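Local structure of outer membrane protein TP0453 (Treponema pallidum, 3K8G) at residues A60-R64 and S65-R69; I84-R87 and S88-W91; L193-R197 and N198-Y202; G170-I173 and T174-L177. The protein associates with the outer membrane as a lipoprotein, alters membrane permeability at acidic pH and might take part in ligand transport. One frame throughout, in Å; residues are numbered along the deposited sequence.

Contact 1. Residues A60-R64 and S65-R69; sequences AFFAR and SKEFR
Arg69 grips Glu67 side-on and lays the same guanidinium flat on the ring of Phe62, at the turn of the beta hairpin made by strands 54-62 and 67-74. NE of Arg69 gives a nearly straight bond to OE1 of Glu67 (3.1 Å), and NH2 of Arg69 forms a salt bridge with OE2 of Glu67 (3.0 Å). Both nitrogens come from above the carboxylate plane. OE2 of Glu67 also accepts from OG of Ser65 (2.6 Å) through its anti lone pair; the short serine, with chi1 at 51°, turns its hydroxyl in from the loop. Held at its edge, the guanidinium lies over Phe62 with CZ of Arg69 3.7 Å from the ring centroid and the planes 19° apart, a stacked cation-pi pair. Arginine suits this place because it can pair with a carboxylate at its edge and still lie flat on a ring. NH1 of Arg69 goes on to the carbonyl of Val15. The backbones pair through Ala60 with Arg69 and Phe62 with Glu67, and Lys66 shares the place facing Phe62 in a G1 beta bulge, taking the positive phi usual at that position. On the other face Phe61 and Phe68 pack against each other, their rings oblique at 46°; CB of Phe61 lies over the Phe68 ring in a CH-pi contact, 3.8 Å from CE1 of Phe68.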
# COMPACT_ATOMS: atom_id res chain seq x y z
N ALA A 60 1.58 4.41 -2.29
CA ALA A 60 1.13 5.64 -1.62
C ALA A 60 -0.28 5.95 -2.18
O ALA A 60 -0.50 5.91 -3.41
CB ALA A 60 2.08 6.77 -1.92
N PHE A 61 -1.23 6.19 -1.28
CA PHE A 61 -2.58 6.65 -1.68
C PHE A 61 -2.77 8.13 -1.35
O PHE A 61 -2.50 8.56 -0.21
CB PHE A 61 -3.65 5.85 -0.93
CG PHE A 61 -5.04 6.43 -1.12
CD1 PHE A 61 -5.65 6.36 -2.36
CD2 PHE A 61 -5.68 7.07 -0.08
CE1 PHE A 61 -6.94 6.92 -2.55
CE2 PHE A 61 -6.94 7.63 -0.27
CZ PHE A 61 -7.55 7.55 -1.52
N PHE A 62 -3.25 8.91 -2.32
CA PHE A 62 -3.51 10.35 -2.15
C PHE A 62 -5.00 10.64 -2.25
O PHE A 62 -5.58 10.49 -3.32
CB PHE A 62 -2.74 11.16 -3.22
CG PHE A 62 -1.25 10.99 -3.14
CD1 PHE A 62 -0.47 11.97 -2.51
CD2 PHE A 62 -0.62 9.88 -3.69
CE1 PHE A 62 0.91 11.85 -2.42
CE2 PHE A 62 0.77 9.74 -3.58
CZ PHE A 62 1.52 10.75 -2.95
N ALA A 63 -5.62 11.04 -1.14
CA ALA A 63 -7.06 11.18 -1.10
C ALA A 63 -7.57 12.31 -2.01
O ALA A 63 -8.62 12.17 -2.65
CB ALA A 63 -7.53 11.45 0.33
N ARG A 64 -6.85 13.43 -2.02
CA ARG A 64 -7.35 14.63 -2.73
C ARG A 64 -7.39 14.46 -4.24
O ARG A 64 -8.38 14.86 -4.89
CB ARG A 64 -6.53 15.88 -2.33
CG ARG A 64 -6.74 16.29 -0.87
CD ARG A 64 -6.36 17.76 -0.64
NE ARG A 64 -7.47 18.65 -0.98
CZ ARG A 64 -7.47 19.97 -0.82
NH1 ARG A 64 -6.40 20.60 -0.34
NH2 ARG A 64 -8.54 20.68 -1.15
N SER A 65 -6.36 13.84 -4.78
CA SER A 65 -6.30 13.50 -6.22
C SER A 65 -6.80 12.08 -6.53
O SER A 65 -6.72 11.63 -7.68
CB SER A 65 -4.86 13.70 -6.73
OG SER A 65 -3.93 13.01 -5.87
N LYS A 66 -7.30 11.38 -5.51
CA LYS A 66 -7.88 10.01 -5.63
C LYS A 66 -7.05 9.07 -6.47
O LYS A 66 -7.47 8.65 -7.56
CB LYS A 66 -9.32 10.08 -6.22
CG LYS A 66 -10.34 10.86 -5.38
CD LYS A 66 -11.42 11.47 -6.27
CE LYS A 66 -12.42 12.28 -5.48
NZ LYS A 66 -13.60 11.46 -5.09
N GLU A 67 -5.86 8.70 -5.99
CA GLU A 67 -4.96 7.90 -6.81
C GLU A 67 -4.09 7.05 -5.93
O GLU A 67 -3.80 7.46 -4.80
CB GLU A 67 -4.05 8.81 -7.63
CG GLU A 67 -3.27 9.83 -6.78
CD GLU A 67 -2.24 10.63 -7.57
OE1 GLU A 67 -1.57 10.06 -8.43
OE2 GLU A 67 -2.16 11.85 -7.39
N PHE A 68 -3.65 5.92 -6.46
CA PHE A 68 -2.58 5.14 -5.83
C PHE A 68 -1.37 5.25 -6.74
O PHE A 68 -1.52 5.23 -7.98
CB PHE A 68 -2.96 3.65 -5.77
CG PHE A 68 -3.88 3.28 -4.64
CD1 PHE A 68 -3.37 2.82 -3.43
CD2 PHE A 68 -5.27 3.26 -4.83
CE1 PHE A 68 -4.22 2.40 -2.37
CE2 PHE A 68 -6.14 2.84 -3.78
CZ PHE A 68 -5.60 2.43 -2.55
N ARG A 69 -0.18 5.37 -6.15
CA ARG A 69 1.05 5.30 -6.92
C ARG A 69 1.82 4.16 -6.36
O ARG A 69 1.98 4.09 -5.14
CB ARG A 69 1.86 6.58 -6.75
CG ARG A 69 1.05 7.86 -7.14
CD ARG A 69 1.98 9.10 -7.14
NE ARG A 69 1.15 10.30 -7.07
CZ ARG A 69 1.49 11.42 -6.45
NH1 ARG A 69 2.68 11.53 -5.84
NH2 ARG A 69 0.65 12.44 -6.44

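Contact 2. Residues I84-R87 and S88-W91; sequences IFSR and SDGW
Trp91 folds back over Phe85 across the short 3-10 turn that leads into strand 92-95. Its CB lies 3.6 Å from the carbonyl O of Ser86, and chi1 of -68° swings the indole back over Phe85. There the five-membered ring lies over the backbone of Phe85, whose CA makes a CH-pi contact 3.8 Å from that ring's centroid, while CD1 of Trp91 has the O of Ser86 at its edge. On the same pyrrole edge NE1 of Trp91 makes a weak hydrogen bond outside the turn. Farther out, the fused bond and the six-membered ring receive the edge of Phe85: CD1 of Phe85 comes 3.8 Å from CD2 of Trp91, and the planes meet at 82° in a T-shaped pair. A broad indole suits this place because one face can take both a backbone CH and a ring edge. The intervening turn is tied by the amide N of Asp89 to O of Ser86 (2.9 Å) and by OG of Ser86, which accepts from both N and OG of Ser88. Gly90, at phi 88°, has a conformation that suits a residue without a side chain. The partner of NE1 is Asp46 of helix 45-52; Phe85 stacks on Tyr103, and both rings touch Val110 of strand 108-114.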
# COMPACT_ATOMS: atom_id res chain seq x y z
N ILE A 84 2.64 -8.24 -22.84
CA ILE A 84 1.54 -7.58 -22.16
C ILE A 84 1.26 -6.21 -22.79
O ILE A 84 1.84 -5.90 -23.84
CB ILE A 84 1.76 -7.49 -20.63
CG1 ILE A 84 3.13 -6.87 -20.29
CG2 ILE A 84 1.59 -8.90 -19.98
CD1 ILE A 84 3.29 -6.54 -18.78
N PHE A 85 0.41 -5.41 -22.15
CA PHE A 85 -0.03 -4.13 -22.70
C PHE A 85 -0.44 -4.26 -24.17
O PHE A 85 0.02 -3.52 -25.02
CB PHE A 85 1.07 -3.05 -22.57
CG PHE A 85 1.74 -3.01 -21.23
CD1 PHE A 85 1.01 -2.67 -20.08
CD2 PHE A 85 3.08 -3.34 -21.11
CE1 PHE A 85 1.62 -2.66 -18.84
CE2 PHE A 85 3.71 -3.31 -19.85
CZ PHE A 85 2.96 -2.98 -18.71
N SER A 86 -1.32 -5.21 -24.46
CA SER A 86 -1.83 -5.33 -25.82
C SER A 86 -2.88 -4.24 -26.09
O SER A 86 -3.70 -3.93 -25.24
CB SER A 86 -2.42 -6.73 -26.02
OG SER A 86 -3.60 -6.66 -26.78
N ARG A 87 -2.83 -3.65 -27.28
CA ARG A 87 -3.85 -2.66 -27.70
C ARG A 87 -5.29 -3.20 -27.71
O ARG A 87 -6.24 -2.42 -27.62
CB ARG A 87 -3.52 -2.06 -29.07
CG ARG A 87 -2.45 -0.99 -29.00
CD ARG A 87 -1.14 -1.49 -29.58
NE ARG A 87 -1.28 -1.82 -31.00
CZ ARG A 87 -0.32 -2.38 -31.74
NH1 ARG A 87 0.86 -2.67 -31.20
NH2 ARG A 87 -0.54 -2.65 -33.02
N SER A 88 -5.45 -4.51 -27.82
CA SER A 88 -6.80 -5.07 -27.77
C SER A 88 -7.33 -5.08 -26.33
O SER A 88 -8.50 -5.37 -26.10
CB SER A 88 -6.89 -6.46 -28.42
OG SER A 88 -6.16 -7.43 -27.69
N ASP A 89 -6.47 -4.76 -25.37
CA ASP A 89 -6.91 -4.68 -23.98
C ASP A 89 -7.15 -3.24 -23.55
O ASP A 89 -7.48 -2.99 -22.39
CB ASP A 89 -5.94 -5.41 -23.05
CG ASP A 89 -6.17 -6.92 -23.04
OD1 ASP A 89 -7.33 -7.33 -23.24
OD2 ASP A 89 -5.20 -7.69 -22.83
N GLY A 90 -7.00 -2.31 -24.50
CA GLY A 90 -7.24 -0.89 -24.25
C GLY A 90 -6.02 -0.15 -23.74
O GLY A 90 -6.17 0.90 -23.08
N TRP A 91 -4.83 -0.67 -24.03
CA TRP A 91 -3.54 -0.06 -23.66
C TRP A 91 -2.96 0.73 -24.82
O TRP A 91 -2.79 0.19 -25.90
CB TRP A 91 -2.49 -1.11 -23.28
CG TRP A 91 -2.76 -1.83 -22.05
CD1 TRP A 91 -3.27 -3.10 -21.93
CD2 TRP A 91 -2.54 -1.34 -20.72
NE1 TRP A 91 -3.38 -3.42 -20.60
CE2 TRP A 91 -2.94 -2.37 -19.83
CE3 TRP A 91 -2.04 -0.14 -20.18
CZ2 TRP A 91 -2.87 -2.24 -18.43
CZ3 TRP A 91 -1.95 -0.01 -18.78
CH2 TRP A 91 -2.37 -1.06 -17.93
O HOH W 1 -2.56 -7.20 -22.64

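Contact 3. Residues L193-R197 and N198-Y202; sequences LTARR and NEYLY
Arg196 and Leu201 meet on one face of this hairpin, Ala195 and Tyr200 on the other. The backbone bonds are four: Thr194 and Leu201 exchange two, as do Arg196 and Glu199, with N of Arg196 2.8 Å from O of Glu199. A water donates to the carbonyl O of Arg197 (2.7 Å) and to that of Glu199, bridging two oxygens beside the turn. In the side-chain packing, CD1 of Leu201 sits 3.3 Å above the guanidinium plane of Arg196, over its centre. The arginine is bent at chi2 (-76°), which folds its end back across the leucine, so a methyl lies on the flat face of the cation while the N-H groups point outward in its plane. Leu201 also lies alongside Thr194. On the opposite face, CB of Ala195 makes a CH-pi contact 4.0 Å from the centroid of the Tyr200 ring; a residue as small as alanine lets the ring lie across the neighbouring strand, where CB of Leu193 meets CD2 of Tyr200 at 3.7 Å. The hydroxyl of Tyr200 bonds Asn30, and its ring touches helix 245-253. A type II' beta turn from Arg196 to Glu199, with Arg197 at positive phi (59°), forms the two-residue loop (Arg197, Asn198) of the beta hairpin of strands 189-196 and 199-207.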
# COMPACT_ATOMS: atom_id res chain seq x y z
N LEU A 193 0.85 -6.51 9.51
CA LEU A 193 0.01 -7.71 9.37
C LEU A 193 0.81 -8.87 8.82
O LEU A 193 1.73 -8.68 8.02
CB LEU A 193 -1.21 -7.45 8.45
CG LEU A 193 -1.98 -6.12 8.64
CD1 LEU A 193 -1.59 -5.06 7.61
CD2 LEU A 193 -3.52 -6.31 8.63
N THR A 194 0.43 -10.10 9.20
CA THR A 194 1.12 -11.26 8.65
C THR A 194 0.08 -12.38 8.44
O THR A 194 -0.84 -12.56 9.24
CB THR A 194 2.31 -11.69 9.56
OG1 THR A 194 3.20 -12.55 8.84
CG2 THR A 194 1.83 -12.38 10.81
N ALA A 195 0.18 -13.06 7.31
CA ALA A 195 -0.86 -13.98 6.88
C ALA A 195 -0.82 -15.23 7.75
O ALA A 195 0.27 -15.73 8.06
CB ALA A 195 -0.68 -14.35 5.44
N ARG A 196 -1.99 -15.67 8.18
CA ARG A 196 -2.18 -17.02 8.76
C ARG A 196 -3.39 -17.65 8.07
O ARG A 196 -4.51 -17.19 8.27
CB ARG A 196 -2.49 -16.95 10.25
CG ARG A 196 -1.36 -16.44 11.14
CD ARG A 196 -0.29 -17.49 11.37
NE ARG A 196 0.93 -16.88 11.87
CZ ARG A 196 1.33 -16.91 13.14
NH1 ARG A 196 0.62 -17.56 14.07
NH2 ARG A 196 2.46 -16.29 13.48
N ARG A 197 -3.16 -18.68 7.24
CA ARG A 197 -4.25 -19.34 6.49
C ARG A 197 -4.97 -18.33 5.59
O ARG A 197 -4.34 -17.73 4.73
CB ARG A 197 -5.25 -20.07 7.42
CG ARG A 197 -4.63 -20.98 8.48
CD ARG A 197 -5.53 -22.16 8.93
NE ARG A 197 -6.93 -21.79 9.16
CZ ARG A 197 -7.86 -21.76 8.21
NH1 ARG A 197 -7.55 -22.09 6.96
NH2 ARG A 197 -9.10 -21.39 8.50
N ASN A 198 -6.27 -18.12 5.80
CA ASN A 198 -7.01 -17.13 5.03
C ASN A 198 -7.27 -15.83 5.80
O ASN A 198 -8.13 -15.03 5.42
CB ASN A 198 -8.35 -17.69 4.53
CG ASN A 198 -9.21 -18.29 5.66
OD1 ASN A 198 -8.86 -18.24 6.85
ND2 ASN A 198 -10.35 -18.87 5.27
N GLU A 199 -6.54 -15.63 6.89
CA GLU A 199 -6.66 -14.37 7.62
C GLU A 199 -5.31 -13.72 7.87
O GLU A 199 -4.28 -14.28 7.49
CB GLU A 199 -7.39 -14.58 8.93
CG GLU A 199 -6.64 -15.41 9.95
CD GLU A 199 -7.54 -15.87 11.07
OE1 GLU A 199 -7.03 -16.14 12.18
OE2 GLU A 199 -8.77 -15.96 10.85
N TYR A 200 -5.34 -12.54 8.51
CA TYR A 200 -4.14 -11.80 8.87
C TYR A 200 -4.12 -11.55 10.37
O TYR A 200 -5.13 -11.17 10.93
CB TYR A 200 -4.06 -10.46 8.07
CG TYR A 200 -3.45 -10.70 6.71
CD1 TYR A 200 -4.20 -11.23 5.67
CD2 TYR A 200 -2.09 -10.47 6.50
CE1 TYR A 200 -3.61 -11.50 4.41
CE2 TYR A 200 -1.49 -10.74 5.25
CZ TYR A 200 -2.26 -11.23 4.22
OH TYR A 200 -1.64 -11.50 3.00
N LEU A 201 -2.98 -11.81 11.00
CA LEU A 201 -2.72 -11.42 12.38
C LEU A 201 -2.10 -10.02 12.34
O LEU A 201 -1.28 -9.77 11.45
CB LEU A 201 -1.66 -12.34 12.99
CG LEU A 201 -2.08 -13.45 13.94
CD1 LEU A 201 -1.01 -14.53 13.92
CD2 LEU A 201 -2.31 -12.92 15.36
N TYR A 202 -2.44 -9.14 13.27
CA TYR A 202 -1.82 -7.79 13.19
C TYR A 202 -1.46 -7.17 14.52
O TYR A 202 -1.95 -7.60 15.58
CB TYR A 202 -2.69 -6.81 12.37
CG TYR A 202 -4.03 -6.54 12.96
CD1 TYR A 202 -5.15 -7.23 12.52
CD2 TYR A 202 -4.19 -5.58 13.97
CE1 TYR A 202 -6.40 -7.00 13.06
CE2 TYR A 202 -5.43 -5.35 14.53
CZ TYR A 202 -6.53 -6.06 14.06
OH TYR A 202 -7.76 -5.83 14.58
O HOH W 2 -4.09 -15.01 4.53

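Contact 4. Residues G170-I173 and T174-L177; sequences GHFI and TKLL
Ile173 and Leu177 meet in local packing one turn apart at the C-terminal end of helix 169-176, which lies against strands 189-196 and 199-207. CG1 of Ile173 is 3.7 Å from CD1 of Leu177, and CD1 of the isoleucine adds contacts with CG and both methyls of the leucine. With chi1 at -165°, Ile173 sends CG1 anti to its backbone N, and the branch runs forward along the helix to meet Leu177. The backbone keeps its i to i+4 bonds to the end: N of Leu176 bonds O of Phe172 and N of Leu177 bonds O of Ile173, each at 2.9 Å. Beyond them, O of Leu176 accepts from NH1 of Arg247, tying this end to helix 245-253. Thr174 turns its OG1 back to the carbonyl O of His171 (3.0 Å), with Gln181 also close to the hydroxyl, while its CG2 packs toward O of Gly170 at 3.6 Å. The partly exposed flank belongs to His171 and Lys175, where CE of the lysine passes obliquely 3.6 Å from CE1 of the imidazole. A long chain suits this position, since its methylenes follow the helix before NZ of Lys175 reaches OG of Ser254. Phe172, Ile173 and Leu176 instead turn to the strands, touching Met189, Leu191 and Leu204 between them. Apolar side chains toward the strands and a polar His171-Lys175 edge are consistent with an amphipathic helix packed on a sheet.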
# COMPACT_ATOMS: atom_id res chain seq x y z
N GLY A 170 -7.73 7.58 13.03
CA GLY A 170 -9.12 7.59 13.53
C GLY A 170 -10.07 6.95 12.54
O GLY A 170 -10.75 5.95 12.84
N HIS A 171 -10.10 7.51 11.33
CA HIS A 171 -10.96 7.04 10.23
C HIS A 171 -10.73 5.57 9.85
O HIS A 171 -11.68 4.82 9.61
CB HIS A 171 -10.75 7.96 9.03
CG HIS A 171 -11.79 7.82 7.95
ND1 HIS A 171 -11.57 7.09 6.80
CD2 HIS A 171 -13.04 8.33 7.84
CE1 HIS A 171 -12.65 7.14 6.04
NE2 HIS A 171 -13.55 7.89 6.64
N PHE A 172 -9.47 5.13 9.83
CA PHE A 172 -9.13 3.76 9.40
C PHE A 172 -9.51 2.69 10.43
O PHE A 172 -9.91 1.57 10.07
CB PHE A 172 -7.64 3.68 9.06
CG PHE A 172 -7.27 2.51 8.19
CD1 PHE A 172 -7.35 2.61 6.81
CD2 PHE A 172 -6.83 1.32 8.74
CE1 PHE A 172 -7.00 1.53 5.98
CE2 PHE A 172 -6.47 0.24 7.93
CZ PHE A 172 -6.56 0.36 6.55
N ILE A 173 -9.35 3.02 11.72
CA ILE A 173 -9.61 2.08 12.82
C ILE A 173 -11.06 1.58 12.86
O ILE A 173 -11.31 0.40 13.17
CB ILE A 173 -9.22 2.67 14.21
CG1 ILE A 173 -9.16 1.56 15.26
CG2 ILE A 173 -10.21 3.72 14.68
CD1 ILE A 173 -7.98 0.64 15.14
N THR A 174 -12.00 2.44 12.52
CA THR A 174 -13.40 2.06 12.46
C THR A 174 -13.62 1.01 11.36
O THR A 174 -14.35 0.02 11.56
CB THR A 174 -14.33 3.28 12.26
OG1 THR A 174 -14.20 3.79 10.92
CG2 THR A 174 -13.97 4.38 13.24
N LYS A 175 -12.97 1.21 10.21
CA LYS A 175 -13.05 0.22 9.12
C LYS A 175 -12.44 -1.08 9.57
O LYS A 175 -13.02 -2.15 9.43
CB LYS A 175 -12.28 0.68 7.87
CG LYS A 175 -12.83 1.90 7.16
CD LYS A 175 -11.75 2.46 6.22
CE LYS A 175 -12.29 3.62 5.40
NZ LYS A 175 -12.25 3.33 3.93
N LEU A 176 -11.23 -0.98 10.10
CA LEU A 176 -10.46 -2.16 10.43
C LEU A 176 -11.16 -2.98 11.50
O LEU A 176 -11.13 -4.21 11.45
CB LEU A 176 -9.04 -1.77 10.86
CG LEU A 176 -8.07 -2.92 11.13
CD1 LEU A 176 -7.66 -3.63 9.85
CD2 LEU A 176 -6.86 -2.37 11.86
N LEU A 177 -11.84 -2.31 12.42
CA LEU A 177 -12.51 -3.02 13.51
C LEU A 177 -13.98 -3.31 13.22
O LEU A 177 -14.69 -3.82 14.09
CB LEU A 177 -12.30 -2.28 14.84
CG LEU A 177 -10.89 -1.81 15.22
CD1 LEU A 177 -10.80 -1.48 16.70
CD2 LEU A 177 -9.76 -2.78 14.84

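Along the chain the order is contact 1, contact 2, contact 4 and contact 3. Contacts 1 and 3 are the turn ends of two antiparallel hairpins, with centres about 26 Å apart on opposite sides of the chain's centre. Contact 4 lies in helix 169-176, which precedes the second hairpin and touches it: OH of Tyr202 is 3.7 Å from CD2 of Leu177, although the centres of contacts 3 and 4 are about 18 Å apart. Contact 2 stands remote, about 37 Å from contact 4 between centres, in the loop before strand 92-95. The set is spread along the U-shaped beta-half-barrel, whose large hydrophobic cavity opens when helices 31-41, 45-52 and 245-253 move away from helices 169-176 and 215-225.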